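Local coordinates for cell division protein FtsZ 1 (Methanocaldococcus jannaschii, PDB 1W5B) that binds and hydrolyses GTP and polymerises into the ring that is thought to mark and drive cell division, at residues K260-A265 / R301-T306; G284-V289 / T316-A321. All coordinates share one frame; numbering follows the deposited sequence.

Contact 1 (K260-A265 / R301-T306)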
loop_
_atom_site.group_PDB
_atom_site.type_symbol
_atom_site.label_atom_id
_atom_site.label_comp_id
_atom_site.label_asym_id
_atom_site.label_seq_id
_atom_site.Cartn_x
_atom_site.Cartn_y
_atom_site.Cartn_z
ATOM N N LYS A 260 -12.272 -23.956 -10.016
ATOM C CA LYS A 260 -12.891 -22.981 -9.122
ATOM C C LYS A 260 -11.915 -21.832 -8.840
ATOM O O LYS A 260 -11.549 -21.585 -7.682
ATOM C CB LYS A 260 -13.303 -23.642 -7.804
ATOM C CG LYS A 260 -14.592 -24.441 -7.882
ATOM C CD LYS A 260 -14.474 -25.603 -8.847
ATOM C CE LYS A 260 -15.796 -26.342 -8.967
ATOM N NZ LYS A 260 -16.304 -26.735 -7.627
ATOM N N ARG A 261 -11.499 -21.147 -9.909
ATOM C CA ARG A 261 -10.572 -20.007 -9.844
ATOM C C ARG A 261 -10.742 -19.120 -8.614
ATOM O O ARG A 261 -9.828 -18.957 -7.808
ATOM C CB ARG A 261 -10.754 -19.073 -11.051
ATOM C CG ARG A 261 -10.678 -19.692 -12.404
ATOM C CD ARG A 261 -10.566 -18.616 -13.490
ATOM N NE ARG A 261 -11.764 -17.795 -13.647
ATOM C CZ ARG A 261 -11.952 -16.967 -14.671
ATOM N NH1 ARG A 261 -11.019 -16.863 -15.608
ATOM N NH2 ARG A 261 -13.067 -16.252 -14.775
ATOM N N ALA A 262 -11.922 -18.516 -8.520
ATOM C CA ALA A 262 -12.258 -17.592 -7.449
ATOM C C ALA A 262 -12.221 -18.216 -6.060
ATOM O O ALA A 262 -11.734 -17.603 -5.109
ATOM C CB ALA A 262 -13.637 -16.980 -7.719
ATOM N N LYS A 263 -12.741 -19.429 -5.940
ATOM C CA LYS A 263 -12.765 -20.112 -4.657
ATOM C C LYS A 263 -11.346 -20.378 -4.170
ATOM O O LYS A 263 -11.017 -20.132 -3.005
ATOM C CB LYS A 263 -13.503 -21.439 -4.787
ATOM C CG LYS A 263 -14.174 -21.915 -3.520
ATOM C CD LYS A 263 -15.459 -21.136 -3.293
ATOM C CE LYS A 263 -16.431 -21.896 -2.403
ATOM N NZ LYS A 263 -17.790 -21.279 -2.428
ATOM N N GLU A 264 -10.505 -20.885 -5.064
ATOM C CA GLU A 264 -9.123 -21.194 -4.703
ATOM C C GLU A 264 -8.306 -19.930 -4.463
ATOM O O GLU A 264 -7.526 -19.853 -3.512
ATOM C CB GLU A 264 -8.461 -22.050 -5.799
ATOM C CG GLU A 264 -8.851 -23.528 -5.756
ATOM C CD GLU A 264 -8.000 -24.397 -6.672
ATOM O OE1 GLU A 264 -6.826 -24.042 -6.914
ATOM O OE2 GLU A 264 -8.498 -25.448 -7.134
ATOM N N ALA A 265 -8.479 -18.943 -5.331
ATOM C CA ALA A 265 -7.743 -17.692 -5.188
ATOM C C ALA A 265 -7.967 -17.109 -3.792
ATOM O O ALA A 265 -7.006 -16.871 -3.047
ATOM C CB ALA A 265 -8.184 -16.692 -6.260
ATOM N N ARG A 301 -18.419 -12.281 -6.193
ATOM C CA ARG A 301 -19.353 -12.375 -5.081
ATOM C C ARG A 301 -18.943 -13.509 -4.150
ATOM O O ARG A 301 -18.968 -13.366 -2.931
ATOM C CB ARG A 301 -20.765 -12.632 -5.604
ATOM C CG ARG A 301 -21.852 -12.499 -4.552
ATOM C CD ARG A 301 -22.425 -11.092 -4.537
ATOM N NE ARG A 301 -23.845 -11.082 -4.875
ATOM C CZ ARG A 301 -24.356 -11.574 -6.002
ATOM N NH1 ARG A 301 -23.565 -12.122 -6.915
ATOM N NH2 ARG A 301 -25.663 -11.516 -6.217
ATOM N N GLU A 302 -18.566 -14.638 -4.741
ATOM C CA GLU A 302 -18.156 -15.814 -3.984
ATOM C C GLU A 302 -16.904 -15.522 -3.156
ATOM O O GLU A 302 -16.759 -16.019 -2.032
ATOM C CB GLU A 302 -17.905 -16.973 -4.949
ATOM C CG GLU A 302 -17.408 -18.250 -4.308
ATOM C CD GLU A 302 -17.318 -19.389 -5.308
ATOM O OE1 GLU A 302 -16.747 -19.178 -6.400
ATOM O OE2 GLU A 302 -17.813 -20.495 -5.003
ATOM N N VAL A 303 -16.003 -14.714 -3.708
ATOM C CA VAL A 303 -14.787 -14.356 -2.993
ATOM C C VAL A 303 -15.189 -13.579 -1.744
ATOM O O VAL A 303 -14.762 -13.904 -0.632
ATOM C CB VAL A 303 -13.847 -13.470 -3.852
ATOM C CG1 VAL A 303 -12.670 -12.995 -3.009
ATOM C CG2 VAL A 303 -13.345 -14.253 -5.065
ATOM N N VAL A 304 -16.038 -12.572 -1.935
ATOM C CA VAL A 304 -16.503 -11.738 -0.835
ATOM C C VAL A 304 -17.280 -12.551 0.191
ATOM O O VAL A 304 -17.069 -12.410 1.397
ATOM C CB VAL A 304 -17.372 -10.578 -1.356
ATOM C CG1 VAL A 304 -17.897 -9.751 -0.191
ATOM C CG2 VAL A 304 -16.543 -9.704 -2.294
ATOM N N ALA A 305 -18.170 -13.409 -0.285
ATOM C CA ALA A 305 -18.942 -14.251 0.615
ATOM C C ALA A 305 -17.983 -15.034 1.511
ATOM O O ALA A 305 -18.138 -15.063 2.734
ATOM C CB ALA A 305 -19.810 -15.210 -0.188
ATOM N N THR A 306 -16.983 -15.664 0.898
ATOM C CA THR A 306 -16.003 -16.445 1.652
ATOM C C THR A 306 -15.285 -15.616 2.723
ATOM O O THR A 306 -15.188 -16.030 3.877
ATOM C CB THR A 306 -14.935 -17.052 0.723
ATOM O OG1 THR A 306 -15.570 -17.811 -0.314
ATOM C CG2 THR A 306 -14.007 -17.960 1.517
HETATM O O HOH W 1 -14.868 -20.467 -7.663
#
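The carboxylate of E302 is the flat group here: K263 lies over one face, while A262 CB lies beyond the OE1 end, 4.0 Å from E302 OE1 and slightly to the same side. K263 CD stands over the OE2 end of that face, 3.0 Å from E302 OE2. From there K263 NZ reaches E302 OE2 at 2.7 Å, a salt bridge made on the anti side and 28° out of the carboxylate plane. The two side chains cross at about a right angle: K263 bends at chi2 (77°) to lie over the acid, whereas E302 is extended beyond CG. On the same side of the plane, a water donates to E302 OE1 (2.6 Å) and accepts from K263 N (2.9 Å), so one glutamate serves both the ammonium and, through water, an amide of the first turn of helix 261-270. K260 is the N-cap of that helix, whose positive start would probably suit a nearby carboxylate.

Helices 261-270 and 297-308 pack side by side on one face of the mixed sheet of the FtsZ C-terminal domain, their segment axes 8.8 Å apart and crossing at -31°. Below the polar layer the contact turns apolar: V303 CG2 meets A262 CB at 3.8 Å and also lies against A262 O. V303 and A265 both go on to touch V333 of strand 331-338. With an alanine in place of E302, K263 NZ would probably lose its charge partner and be free to swing, and the bridging water would lose its hold on helix 297-308. T306 OG1 turns back on its own helix to bond E302 O at 2.8 Å, from the opposite face of that carbonyl to T306 N. R261 adds another tie between the helices, a salt bridge to E299.

Contact 2 (G284-V289 / T316-A321)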
loop_
_atom_site.group_PDB
_atom_site.type_symbol
_atom_site.label_atom_id
_atom_site.label_comp_id
_atom_site.label_asym_id
_atom_site.label_seq_id
_atom_site.Cartn_x
_atom_site.Cartn_y
_atom_site.Cartn_z
ATOM N N GLY A 284 -12.673 -4.735 9.465
ATOM C CA GLY A 284 -13.074 -4.513 8.091
ATOM C C GLY A 284 -12.113 -5.094 7.074
ATOM O O GLY A 284 -11.069 -5.660 7.416
ATOM N N ALA A 285 -12.461 -4.948 5.805
ATOM C CA ALA A 285 -11.612 -5.473 4.754
ATOM C C ALA A 285 -11.872 -4.801 3.423
ATOM O O ALA A 285 -12.956 -4.288 3.164
ATOM C CB ALA A 285 -11.817 -6.982 4.621
ATOM N N LEU A 286 -10.843 -4.801 2.591
ATOM C CA LEU A 286 -10.916 -4.247 1.254
ATOM C C LEU A 286 -10.580 -5.442 0.372
ATOM O O LEU A 286 -9.530 -6.066 0.540
ATOM C CB LEU A 286 -9.876 -3.136 1.086
ATOM C CG LEU A 286 -10.100 -1.888 1.944
ATOM C CD1 LEU A 286 -8.802 -1.125 2.107
ATOM C CD2 LEU A 286 -11.152 -1.015 1.296
ATOM N N ILE A 287 -11.478 -5.779 -0.546
ATOM C CA ILE A 287 -11.253 -6.919 -1.420
ATOM C C ILE A 287 -11.203 -6.500 -2.872
ATOM O O ILE A 287 -12.124 -5.870 -3.368
ATOM C CB ILE A 287 -12.376 -7.967 -1.280
ATOM C CG1 ILE A 287 -12.541 -8.379 0.183
ATOM C CG2 ILE A 287 -12.040 -9.199 -2.117
ATOM C CD1 ILE A 287 -13.765 -9.257 0.428
ATOM N N HIS A 288 -10.123 -6.843 -3.560
ATOM C CA HIS A 288 -10.034 -6.514 -4.963
ATOM C C HIS A 288 -9.882 -7.787 -5.789
ATOM O O HIS A 288 -8.873 -8.477 -5.705
ATOM C CB HIS A 288 -8.859 -5.571 -5.231
ATOM C CG HIS A 288 -8.867 -4.978 -6.607
ATOM N ND1 HIS A 288 -7.960 -4.024 -7.013
ATOM C CD2 HIS A 288 -9.668 -5.213 -7.673
ATOM C CE1 HIS A 288 -8.199 -3.697 -8.270
ATOM N NE2 HIS A 288 -9.232 -4.404 -8.695
ATOM N N VAL A 289 -10.891 -8.093 -6.592
ATOM C CA VAL A 289 -10.837 -9.277 -7.440
ATOM C C VAL A 289 -10.435 -8.826 -8.836
ATOM O O VAL A 289 -11.042 -7.920 -9.397
ATOM C CB VAL A 289 -12.210 -9.987 -7.511
ATOM C CG1 VAL A 289 -12.093 -11.260 -8.322
ATOM C CG2 VAL A 289 -12.703 -10.296 -6.109
ATOM N N THR A 316 -17.022 -4.085 8.146
ATOM C CA THR A 316 -17.429 -3.456 6.894
ATOM C C THR A 316 -16.477 -3.932 5.811
ATOM O O THR A 316 -15.254 -3.877 5.973
ATOM C CB THR A 316 -17.380 -1.919 6.967
ATOM O OG1 THR A 316 -16.197 -1.508 7.665
ATOM C CG2 THR A 316 -18.603 -1.388 7.676
ATOM N N ILE A 317 -17.052 -4.400 4.709
ATOM C CA ILE A 317 -16.280 -4.929 3.598
ATOM C C ILE A 317 -16.482 -4.144 2.310
ATOM O O ILE A 317 -17.594 -4.072 1.791
ATOM C CB ILE A 317 -16.671 -6.401 3.334
ATOM C CG1 ILE A 317 -16.462 -7.228 4.606
ATOM C CG2 ILE A 317 -15.867 -6.955 2.177
ATOM C CD1 ILE A 317 -17.020 -8.642 4.528
ATOM N N ILE A 318 -15.405 -3.553 1.804
ATOM C CA ILE A 318 -15.456 -2.813 0.551
ATOM C C ILE A 318 -14.847 -3.737 -0.497
ATOM O O ILE A 318 -13.766 -4.271 -0.287
ATOM C CB ILE A 318 -14.611 -1.536 0.620
ATOM C CG1 ILE A 318 -15.116 -0.634 1.746
ATOM C CG2 ILE A 318 -14.672 -0.808 -0.706
ATOM C CD1 ILE A 318 -16.561 -0.238 1.605
ATOM N N TRP A 319 -15.528 -3.942 -1.615
ATOM C CA TRP A 319 -14.984 -4.832 -2.632
ATOM C C TRP A 319 -15.201 -4.354 -4.052
ATOM O O TRP A 319 -16.128 -3.600 -4.333
ATOM C CB TRP A 319 -15.587 -6.229 -2.494
ATOM C CG TRP A 319 -17.064 -6.262 -2.719
ATOM C CD1 TRP A 319 -18.035 -5.845 -1.856
ATOM C CD2 TRP A 319 -17.741 -6.729 -3.892
ATOM N NE1 TRP A 319 -19.280 -6.025 -2.417
ATOM C CE2 TRP A 319 -19.128 -6.567 -3.666
ATOM C CE3 TRP A 319 -17.314 -7.271 -5.111
ATOM C CZ2 TRP A 319 -20.092 -6.927 -4.618
ATOM C CZ3 TRP A 319 -18.275 -7.630 -6.061
ATOM C CH2 TRP A 319 -19.646 -7.456 -5.804
ATOM N N GLY A 320 -14.337 -4.817 -4.947
ATOM C CA GLY A 320 -14.435 -4.451 -6.345
ATOM C C GLY A 320 -13.922 -5.590 -7.202
ATOM O O GLY A 320 -13.258 -6.498 -6.703
ATOM N N ALA A 321 -14.230 -5.546 -8.492
ATOM C CA ALA A 321 -13.805 -6.578 -9.425
ATOM C C ALA A 321 -13.495 -5.899 -10.747
ATOM O O ALA A 321 -14.368 -5.297 -11.366
ATOM C CB ALA A 321 -14.916 -7.617 -9.611
#
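The parallel strands of a beta-alpha-beta unit meet here, G284-V289 beside T316-A321, starting with A285 N bonded to T316 O at 3.0 Å. The bonds then run on in parallel fashion: I318 N to A285 O, I287 N to I318 O, G320 N to I287 O and V289 N to G320 O. The last is almost straight, 177° at the hydrogen. Between them, CA-H groups close on three of these oxygens, those of A285, I318 and I287, W319 CA lying 3.1 Å from I287 O.

Strand 316-323 is the outermost of the four-stranded mixed sheet of the C-terminal domain, and helix 297-308 makes the crossover over the face carrying A285, I287, V289, I317, W319 and A321. On that face I287 CD1 reaches I317 CG2 at 3.6 Å, the two side chains crossing at a slant, and I287 CB meets W319 CB at 3.8 Å. W319 has CG between its backbone N and carbonyl carbon (chi1 63°), which carries the indole away from strand 284-291.

On the other face L286 and I318 lie side by side, pointing the same way, with L286 CD2 3.6 Å from I318 CB. Helix 236-243 covers both. H288, also on this face, is held by both ring nitrogens, ND1 to G221 O of helix 207-227 and NE2 to T322 OG1.

Contact 2 lies in the buried sheet of the domain, whereas contact 1 is partly buried and sits farther out, about 12 Å away between centres. They share one beta-alpha-beta unit: helix 297-308, half of contact 1, connects the two strands of contact 2 and packs on them. V304 CG2 presses on W319 CG at 3.5 Å, and V303 CG1 meets I287 CG2 at 3.9 Å. The chemistry follows depth. Contact 2 is joined by backbone hydrogen bonds with mainly apolar packing on both faces, H288 being the polar exception among its buried side chains; contact 1 keeps its charges and water at the rim and its apolar A262-V303 pair on the inner side, with V303 reaching the sheet.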